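Local coordinates for protein putative xanthine dehydrogenase YAGS fad-binding subunit (Escherichia coli, PDB 5G5G) that probably oxidises aldehydes as the molybdenum-bearing subunit of a periplasmic aldehyde oxidase, binding a pterin cytosine dinucleotide cofactor, at residues Ala35-Glu40 / Ala189-Ala194; Asn47-Tyr52 / Arg264-Met269; Asn230-Ser235 / Leu495-Phe500. All blocks are in the same frame, centred on the assembly; numbering follows the deposited sequence.

Contact 1: residues Ala35-Glu40 / Ala189-Ala194; sequences ARYAYE and AMEPHA
E191 reaches across to A38 and Y37 with its carboxylate, while A194, three residues further on, closes against A38 and Y39. The E191 chain runs out extended, CG anti to the backbone N (chi1 179°), and brings OE2 to 3.5 Å from Y37 CB. Two waters link OE2 to the backbone: one sits 2.7 Å from E191 OE2 and is also bonded to A38 N, and the second lies 2.8 Å from the same OE2 while accepting from Y39 N. A single carboxylate oxygen is thereby bridged to two successive amides of the 35-40 segment without a direct hydrogen bond to either. The other oxygen, OE1, is held by S209 OG and the backbone N of G239, which should fix the rotation of the group. These water bridges join a loop of the a/b hammerhead region, between helix 27-31 and strand 49-55, to the loop before strand 194-200 in the molybdopterin-binding region, with a bound two-iron, two-sulfur cluster about 7 Å from the Y37 side chain. The Y37 ring is turned 78° from the E191 carboxylate, and its OH bonds to the backbone of another protein chain. Past the waters, A38 CB lies close against A194 O (3.2 Å) and meets A194 CB in apolar contact at 4.3 Å; the latter methyl also approaches Y39 CD1 obliquely at 4.2 Å.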
loop_
_atom_site.group_PDB
_atom_site.type_symbol
_atom_site.label_atom_id
_atom_site.label_comp_id
_atom_site.label_asym_id
_atom_site.label_seq_id
_atom_site.Cartn_x
_atom_site.Cartn_y
_atom_site.Cartn_z
ATOM N N ALA C 35 -2.074 1.881 -20.669
ATOM C CA ALA C 35 -2.652 3.069 -20.063
ATOM C C ALA C 35 -1.468 3.936 -19.619
ATOM O O ALA C 35 -0.603 3.420 -18.899
ATOM C CB ALA C 35 -3.478 2.663 -18.839
ATOM N N ARG C 36 -1.468 5.220 -19.948
ATOM C CA ARG C 36 -0.369 6.109 -19.493
ATOM C C ARG C 36 -0.702 6.813 -18.204
ATOM O O ARG C 36 -1.697 7.543 -18.100
ATOM C CB ARG C 36 -0.026 7.159 -20.529
ATOM C CG ARG C 36 0.358 6.678 -21.918
ATOM C CD ARG C 36 1.532 5.780 -21.959
ATOM N NE ARG C 36 1.784 5.451 -23.377
ATOM C CZ ARG C 36 2.478 6.193 -24.238
ATOM N NH1 ARG C 36 3.212 7.229 -23.821
ATOM N NH2 ARG C 36 2.519 5.830 -25.541
ATOM N N TYR C 37 0.231 6.709 -17.282
ATOM C CA TYR C 37 0.252 7.474 -16.035
ATOM C C TYR C 37 1.206 8.672 -16.200
ATOM O O TYR C 37 1.928 8.779 -17.179
ATOM C CB TYR C 37 0.647 6.513 -14.890
ATOM C CG TYR C 37 -0.355 5.360 -14.704
ATOM C CD1 TYR C 37 -0.258 4.212 -15.464
ATOM C CD2 TYR C 37 -1.383 5.442 -13.764
ATOM C CE1 TYR C 37 -1.167 3.187 -15.384
ATOM C CE2 TYR C 37 -2.316 4.417 -13.648
ATOM C CZ TYR C 37 -2.186 3.283 -14.428
ATOM O OH TYR C 37 -3.097 2.220 -14.371
ATOM N N ALA C 38 1.155 9.590 -15.235
ATOM C CA ALA C 38 1.772 10.921 -15.302
ATOM C C ALA C 38 3.232 10.939 -15.739
ATOM O O ALA C 38 3.614 11.816 -16.451
ATOM C CB ALA C 38 1.634 11.620 -13.977
ATOM N N TYR C 39 4.010 9.940 -15.359
ATOM C CA TYR C 39 5.452 9.961 -15.660
ATOM C C TYR C 39 5.765 9.246 -16.981
ATOM O O TYR C 39 6.937 9.007 -17.281
ATOM C CB TYR C 39 6.188 9.240 -14.565
ATOM C CG TYR C 39 7.639 9.630 -14.282
ATOM C CD1 TYR C 39 7.941 10.815 -13.582
ATOM C CD2 TYR C 39 8.689 8.743 -14.612
ATOM C CE1 TYR C 39 9.285 11.130 -13.256
ATOM C CE2 TYR C 39 9.998 9.069 -14.312
ATOM C CZ TYR C 39 10.281 10.223 -13.619
ATOM O OH TYR C 39 11.590 10.545 -13.247
ATOM N N GLU C 40 4.735 8.923 -17.755
ATOM C CA GLU C 40 4.869 8.025 -18.921
ATOM C C GLU C 40 4.498 8.643 -20.269
ATOM O O GLU C 40 4.324 7.923 -21.248
ATOM C CB GLU C 40 4.010 6.781 -18.641
ATOM C CG GLU C 40 4.462 6.071 -17.366
ATOM C CD GLU C 40 3.504 4.981 -16.890
ATOM O OE1 GLU C 40 2.461 4.762 -17.545
ATOM O OE2 GLU C 40 3.829 4.328 -15.898
ATOM N N ALA C 189 -0.663 4.741 -2.031
ATOM C CA ALA C 189 -1.142 4.470 -3.392
ATOM C C ALA C 189 0.021 3.973 -4.220
ATOM O O ALA C 189 1.145 4.488 -4.082
ATOM C CB ALA C 189 -1.731 5.731 -4.026
ATOM N N MET C 190 -0.232 2.970 -5.061
ATOM C CA MET C 190 0.885 2.254 -5.677
ATOM C C MET C 190 1.606 3.122 -6.676
ATOM O O MET C 190 2.778 2.903 -6.890
ATOM C CB MET C 190 0.417 0.953 -6.294
ATOM C CG MET C 190 1.533 -0.055 -6.551
ATOM S SD MET C 190 2.514 -0.517 -5.114
ATOM C CE MET C 190 1.253 -0.920 -3.959
ATOM N N GLU C 191 0.933 4.110 -7.286
ATOM C CA GLU C 191 1.633 5.102 -8.117
ATOM C C GLU C 191 2.136 6.230 -7.235
ATOM O O GLU C 191 1.338 6.972 -6.670
ATOM C CB GLU C 191 0.734 5.638 -9.261
ATOM C CG GLU C 191 1.400 6.693 -10.148
ATOM C CD GLU C 191 0.401 7.564 -10.913
ATOM O OE1 GLU C 191 -0.808 7.616 -10.545
ATOM O OE2 GLU C 191 0.849 8.209 -11.876
ATOM N N PRO C 192 3.471 6.420 -7.190
ATOM C CA PRO C 192 3.997 7.566 -6.492
ATOM C C PRO C 192 3.443 8.817 -7.133
ATOM O O PRO C 192 3.273 8.864 -8.378
ATOM C CB PRO C 192 5.541 7.451 -6.763
ATOM C CG PRO C 192 5.800 5.991 -6.935
ATOM C CD PRO C 192 4.550 5.554 -7.703
ATOM N N HIS C 193 3.278 9.856 -6.341
ATOM C CA HIS C 193 2.854 11.129 -6.879
ATOM C C HIS C 193 3.865 11.555 -7.958
ATOM O O HIS C 193 5.073 11.479 -7.765
ATOM C CB HIS C 193 2.830 12.209 -5.804
ATOM C CG HIS C 193 1.787 12.020 -4.760
ATOM N ND1 HIS C 193 1.810 10.997 -3.845
ATOM C CD2 HIS C 193 0.668 12.730 -4.494
ATOM C CE1 HIS C 193 0.760 11.094 -3.055
ATOM N NE2 HIS C 193 0.056 12.143 -3.419
ATOM N N ALA C 194 3.346 11.993 -9.102
ATOM C CA ALA C 194 4.181 12.474 -10.192
ATOM C C ALA C 194 3.489 13.442 -11.120
ATOM O O ALA C 194 2.273 13.354 -11.305
ATOM C CB ALA C 194 4.711 11.290 -11.004
HETATM O O HOH W 1 -1.064 9.530 -13.232
HETATM O O HOH W 2 3.362 8.111 -13.019
#

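Contact 2: residues Asn47-Tyr52 / Arg264-Met269; sequences NAAYGY and RPVKVM
A parallel strand pairing within a seven-stranded mixed sheet brings A49-Y52 alongside V266-M269, their short axes 4.7 Å apart and inclined at 35°. A49 is bonded through both backbone groups, its N donating to P265 O at 2.8 Å and its O accepting from K267 N. G51 N continues the pattern to K267 O at 2.9 Å, and a water then joins G51 O to M269 N. Y50 and K267 project together from one face, side by side, with K267 CE 3.5 Å from Y50 CE2; the lysine amine goes on to Y39 O and an acidic side chain of another protein chain. Ahead of the strands, R264, extended with CG opposite the backbone N (chi1 -178°), turns its guanidinium edge to N47 O, which accepts from both NE (2.9 Å) and NH2 (3.0 Å), while A49 CB lies over one guanidinium face. An alanine in place of R264 is likely to leave N47 O without these two donors and E118 without its salt bridge to NH2. On the flanks, strand 111-117 pairs with 49-55 and strand 194-200 with 266-269, while helix 120-127 packs against Y50 and Y52.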
loop_
_atom_site.group_PDB
_atom_site.type_symbol
_atom_site.label_atom_id
_atom_site.label_comp_id
_atom_site.label_asym_id
_atom_site.label_seq_id
_atom_site.Cartn_x
_atom_site.Cartn_y
_atom_site.Cartn_z
ATOM N N ASN C 47 12.174 15.052 -24.945
ATOM C CA ASN C 47 13.398 15.484 -24.253
ATOM C C ASN C 47 13.171 16.102 -22.888
ATOM O O ASN C 47 13.934 16.975 -22.462
ATOM C CB ASN C 47 14.143 16.464 -25.149
ATOM C CG ASN C 47 14.399 15.876 -26.540
ATOM O OD1 ASN C 47 14.139 16.520 -27.599
ATOM N ND2 ASN C 47 14.896 14.632 -26.562
ATOM N N ALA C 48 12.115 15.650 -22.222
ATOM C CA ALA C 48 11.829 16.146 -20.879
ATOM C C ALA C 48 13.024 15.899 -19.951
ATOM O O ALA C 48 13.659 14.828 -19.992
ATOM C CB ALA C 48 10.587 15.511 -20.320
ATOM N N ALA C 49 13.335 16.913 -19.166
ATOM C CA ALA C 49 14.351 16.784 -18.109
ATOM C C ALA C 49 13.715 16.194 -16.842
ATOM O O ALA C 49 12.483 16.056 -16.745
ATOM C CB ALA C 49 15.055 18.117 -17.866
ATOM N N TYR C 50 14.568 15.796 -15.924
ATOM C CA TYR C 50 14.193 15.093 -14.707
ATOM C C TYR C 50 14.428 15.963 -13.506
ATOM O O TYR C 50 15.522 16.473 -13.309
ATOM C CB TYR C 50 14.999 13.822 -14.601
ATOM C CG TYR C 50 14.733 12.820 -15.672
ATOM C CD1 TYR C 50 15.318 12.913 -16.910
ATOM C CD2 TYR C 50 13.833 11.779 -15.463
ATOM C CE1 TYR C 50 15.077 11.981 -17.897
ATOM C CE2 TYR C 50 13.573 10.833 -16.456
ATOM C CZ TYR C 50 14.190 10.951 -17.680
ATOM O OH TYR C 50 13.922 9.995 -18.672
ATOM N N GLY C 51 13.412 16.122 -12.659
ATOM C CA GLY C 51 13.618 16.827 -11.405
ATOM C C GLY C 51 13.607 15.905 -10.212
ATOM O O GLY C 51 12.714 15.082 -10.099
ATOM N N TYR C 52 14.542 16.084 -9.285
ATOM C CA TYR C 52 14.648 15.243 -8.144
ATOM C C TYR C 52 14.526 16.121 -6.893
ATOM O O TYR C 52 15.300 17.074 -6.699
ATOM C CB TYR C 52 15.918 14.405 -8.177
ATOM C CG TYR C 52 15.866 13.196 -7.278
ATOM C CD1 TYR C 52 16.135 13.304 -5.905
ATOM C CD2 TYR C 52 15.570 11.949 -7.789
ATOM C CE1 TYR C 52 16.096 12.187 -5.079
ATOM C CE2 TYR C 52 15.516 10.827 -6.994
ATOM C CZ TYR C 52 15.786 10.948 -5.640
ATOM O OH TYR C 52 15.724 9.840 -4.842
ATOM N N ARG C 264 12.061 24.147 -20.770
ATOM C CA ARG C 264 12.073 22.787 -21.253
ATOM C C ARG C 264 11.122 21.959 -20.376
ATOM O O ARG C 264 11.003 22.282 -19.186
ATOM C CB ARG C 264 13.502 22.280 -21.111
ATOM C CG ARG C 264 13.694 20.910 -21.597
ATOM C CD ARG C 264 15.192 20.704 -21.673
ATOM N NE ARG C 264 15.467 19.286 -21.686
ATOM C CZ ARG C 264 16.674 18.790 -21.719
ATOM N NH1 ARG C 264 17.757 19.604 -21.715
ATOM N NH2 ARG C 264 16.795 17.478 -21.758
ATOM N N PRO C 265 10.452 20.917 -20.923
ATOM C CA PRO C 265 9.567 20.123 -20.048
ATOM C C PRO C 265 10.392 19.396 -18.944
ATOM O O PRO C 265 11.576 19.056 -19.140
ATOM C CB PRO C 265 8.925 19.092 -20.983
ATOM C CG PRO C 265 9.102 19.644 -22.342
ATOM C CD PRO C 265 10.336 20.513 -22.331
ATOM N N VAL C 266 9.772 19.260 -17.787
ATOM C CA VAL C 266 10.392 18.612 -16.644
ATOM C C VAL C 266 9.368 17.684 -16.032
ATOM O O VAL C 266 8.211 18.058 -15.875
ATOM C CB VAL C 266 10.867 19.630 -15.584
ATOM C CG1 VAL C 266 11.415 18.912 -14.338
ATOM C CG2 VAL C 266 11.892 20.595 -16.181
ATOM N N LYS C 267 9.799 16.480 -15.687
ATOM C CA LYS C 267 8.954 15.555 -14.923
ATOM C C LYS C 267 9.560 15.226 -13.589
ATOM O O LYS C 267 10.789 15.177 -13.443
ATOM C CB LYS C 267 8.618 14.306 -15.713
ATOM C CG LYS C 267 9.752 13.503 -16.197
ATOM C CD LYS C 267 9.186 12.355 -17.021
ATOM C CE LYS C 267 10.148 11.253 -17.264
ATOM N NZ LYS C 267 9.577 10.043 -17.918
ATOM N N VAL C 268 8.703 15.107 -12.609
ATOM C CA VAL C 268 9.074 14.947 -11.199
ATOM C C VAL C 268 8.195 13.863 -10.571
ATOM O O VAL C 268 6.968 13.931 -10.681
ATOM C CB VAL C 268 8.820 16.250 -10.410
ATOM C CG1 VAL C 268 9.147 16.060 -8.926
ATOM C CG2 VAL C 268 9.658 17.393 -10.988
ATOM N N MET C 269 8.817 12.866 -9.957
ATOM C CA MET C 269 8.106 11.874 -9.158
ATOM C C MET C 269 8.598 11.995 -7.711
ATOM O O MET C 269 9.811 12.183 -7.476
ATOM C CB MET C 269 8.430 10.478 -9.662
ATOM C CG MET C 269 7.680 9.376 -8.937
ATOM S SD MET C 269 8.026 7.701 -9.616
ATOM C CE MET C 269 7.666 8.062 -11.307
HETATM O O HOH W 3 11.814 12.440 -10.449
#

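Contact 3: residues Asn230-Ser235 / Leu495-Phe500; sequences NVRIIS and LGDSSF
R232 meets D497 side-on, one nitrogen for each carboxylate oxygen: NH2 lies 2.8 Å from OD2, meeting the syn lone pair of that oxygen in a nearly straight bond (167°), and NE lies 3.0 Å from OD1. The two flat groups are turned 35° from each other. The arginine is extended, CG anti to the backbone N (chi1 179°), and S499 CB sits over one face of its guanidinium. Beside the salt bridge, S498 OG accepts from I233 N at 2.9 Å, and S498 N returns a bond to I233 O. S235 N bonds to G496 O at 2.7 Å, and loop 495-500 runs along the edge of strand 231-234 with a single backbone bridge, I234 to D497. Behind these, a type I turn from D497 to F500 and an Asx turn, S499 N to D497 OD1, shape the loop; S499 OG donates to the same oxygen. G496 has a positive phi, which favours glycine, and a CB there would also run into S235 O. Strand 203-208 pairs with 231-234, and helix 213-224 packs against I233, S235 and S498. Held by R232 at both oxygens and by S499 at OD1, D497 probably stays ionised, joining turn to strand.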
loop_
_atom_site.group_PDB
_atom_site.type_symbol
_atom_site.label_atom_id
_atom_site.label_comp_id
_atom_site.label_asym_id
_atom_site.label_seq_id
_atom_site.Cartn_x
_atom_site.Cartn_y
_atom_site.Cartn_z
ATOM N N ASN C 230 -4.795 29.979 -18.122
ATOM C CA ASN C 230 -3.532 29.622 -18.752
ATOM C C ASN C 230 -2.997 28.237 -18.345
ATOM O O ASN C 230 -1.896 27.883 -18.711
ATOM C CB ASN C 230 -2.519 30.715 -18.444
ATOM C CG ASN C 230 -2.788 31.982 -19.245
ATOM O OD1 ASN C 230 -3.682 32.014 -20.063
ATOM N ND2 ASN C 230 -1.982 33.003 -19.041
ATOM N N VAL C 231 -3.806 27.460 -17.629
ATOM C CA VAL C 231 -3.387 26.151 -17.066
ATOM C C VAL C 231 -4.333 25.067 -17.557
ATOM O O VAL C 231 -5.570 25.221 -17.476
ATOM C CB VAL C 231 -3.422 26.150 -15.545
ATOM C CG1 VAL C 231 -3.081 24.744 -14.985
ATOM C CG2 VAL C 231 -2.447 27.193 -15.015
ATOM N N ARG C 232 -3.752 23.965 -18.022
ATOM C CA ARG C 232 -4.480 22.813 -18.445
ATOM C C ARG C 232 -3.918 21.653 -17.606
ATOM O O ARG C 232 -2.714 21.471 -17.527
ATOM C CB ARG C 232 -4.355 22.500 -19.931
ATOM C CG ARG C 232 -5.119 21.250 -20.383
ATOM C CD ARG C 232 -5.068 21.059 -21.883
ATOM N NE ARG C 232 -5.679 19.808 -22.339
ATOM C CZ ARG C 232 -5.660 19.370 -23.589
ATOM N NH1 ARG C 232 -5.002 20.016 -24.568
ATOM N NH2 ARG C 232 -6.266 18.252 -23.907
ATOM N N ILE C 233 -4.825 20.895 -16.986
ATOM C CA ILE C 233 -4.455 19.745 -16.176
ATOM C C ILE C 233 -4.956 18.467 -16.874
ATOM O O ILE C 233 -6.136 18.401 -17.301
ATOM C CB ILE C 233 -5.103 19.866 -14.759
ATOM C CG1 ILE C 233 -4.715 21.153 -14.016
ATOM C CG2 ILE C 233 -4.818 18.637 -13.929
ATOM C CD1 ILE C 233 -3.226 21.346 -13.805
ATOM N N ILE C 234 -4.118 17.419 -16.874
ATOM C CA ILE C 234 -4.395 16.154 -17.538
ATOM C C ILE C 234 -4.063 14.995 -16.597
ATOM O O ILE C 234 -2.970 14.931 -16.095
ATOM C CB ILE C 234 -3.549 16.040 -18.850
ATOM C CG1 ILE C 234 -3.914 17.202 -19.761
ATOM C CG2 ILE C 234 -3.740 14.695 -19.490
ATOM C CD1 ILE C 234 -3.079 17.310 -21.010
ATOM N N SER C 235 -5.078 14.180 -16.258
ATOM C CA SER C 235 -4.889 13.009 -15.425
ATOM C C SER C 235 -5.925 11.901 -15.771
ATOM O O SER C 235 -6.854 11.641 -14.978
ATOM C CB SER C 235 -4.986 13.449 -13.952
ATOM O OG SER C 235 -4.449 12.449 -13.120
ATOM N N LEU C 495 -11.891 11.324 -20.033
ATOM C CA LEU C 495 -11.875 11.806 -18.643
ATOM C C LEU C 495 -10.626 12.567 -18.272
ATOM O O LEU C 495 -9.611 12.536 -18.981
ATOM C CB LEU C 495 -11.976 10.610 -17.674
ATOM C CG LEU C 495 -13.241 9.797 -17.719
ATOM C CD1 LEU C 495 -13.275 8.783 -16.585
ATOM C CD2 LEU C 495 -14.449 10.668 -17.625
ATOM N N GLY C 496 -10.732 13.253 -17.125
ATOM C CA GLY C 496 -9.573 13.755 -16.419
ATOM C C GLY C 496 -8.780 14.814 -17.160
ATOM O O GLY C 496 -7.565 14.760 -17.173
ATOM N N ASP C 497 -9.423 15.736 -17.809
ATOM C CA ASP C 497 -8.760 16.779 -18.565
ATOM C C ASP C 497 -9.566 18.052 -18.321
ATOM O O ASP C 497 -10.819 18.082 -18.477
ATOM C CB ASP C 497 -8.734 16.369 -20.031
ATOM C CG ASP C 497 -7.852 17.271 -20.911
ATOM O OD1 ASP C 497 -7.895 18.537 -20.790
ATOM O OD2 ASP C 497 -7.235 16.692 -21.849
ATOM N N SER C 498 -8.874 19.121 -17.898
ATOM C CA SER C 498 -9.553 20.402 -17.630
ATOM C C SER C 498 -10.096 21.078 -18.882
ATOM O O SER C 498 -10.853 22.076 -18.776
ATOM C CB SER C 498 -8.679 21.364 -16.822
ATOM O OG SER C 498 -7.534 21.746 -17.572
ATOM N N SER C 499 -9.782 20.569 -20.064
ATOM C CA SER C 499 -10.480 21.057 -21.246
ATOM C C SER C 499 -11.944 20.532 -21.337
ATOM O O SER C 499 -12.729 21.053 -22.106
ATOM C CB SER C 499 -9.649 20.860 -22.516
ATOM O OG SER C 499 -9.641 19.529 -22.946
ATOM N N PHE C 500 -12.340 19.613 -20.461
ATOM C CA PHE C 500 -13.702 19.073 -20.467
ATOM C C PHE C 500 -14.533 19.736 -19.386
ATOM O O PHE C 500 -14.005 20.381 -18.496
ATOM C CB PHE C 500 -13.649 17.579 -20.161
ATOM C CG PHE C 500 -12.851 16.759 -21.142
ATOM C CD1 PHE C 500 -12.673 17.161 -22.492
ATOM C CD2 PHE C 500 -12.323 15.552 -20.722
ATOM C CE1 PHE C 500 -11.949 16.386 -23.374
ATOM C CE2 PHE C 500 -11.597 14.794 -21.599
ATOM C CZ PHE C 500 -11.407 15.193 -22.910
HETATM O O HOH W 4 -7.760 23.987 -18.951
#

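Overall arrangement
Following the chain from the N terminus, the loop after helix 27-31 opens contact 1, and strand 49-55 opens contact 2 shortly afterwards. Contact 1 closes at 189-194, on the way into strand 194-200; contact 3 then opens at strand 231-234, contact 2 closes at 264-269, and contact 3 closes at 495-500. Contact 2 therefore crosses both others, whereas contacts 1 and 3 follow in series. Contacts 1 and 2 touch, Y39 CG lying 3.4 Å from M269 CE; contact 3 stands apart, its centre about 19 Å from that of contact 2. Contacts 1 and 2 tie the hammerhead region to the first molybdopterin-binding region, and contact 3 ties an outermost strand of the seven-stranded sheet to the second.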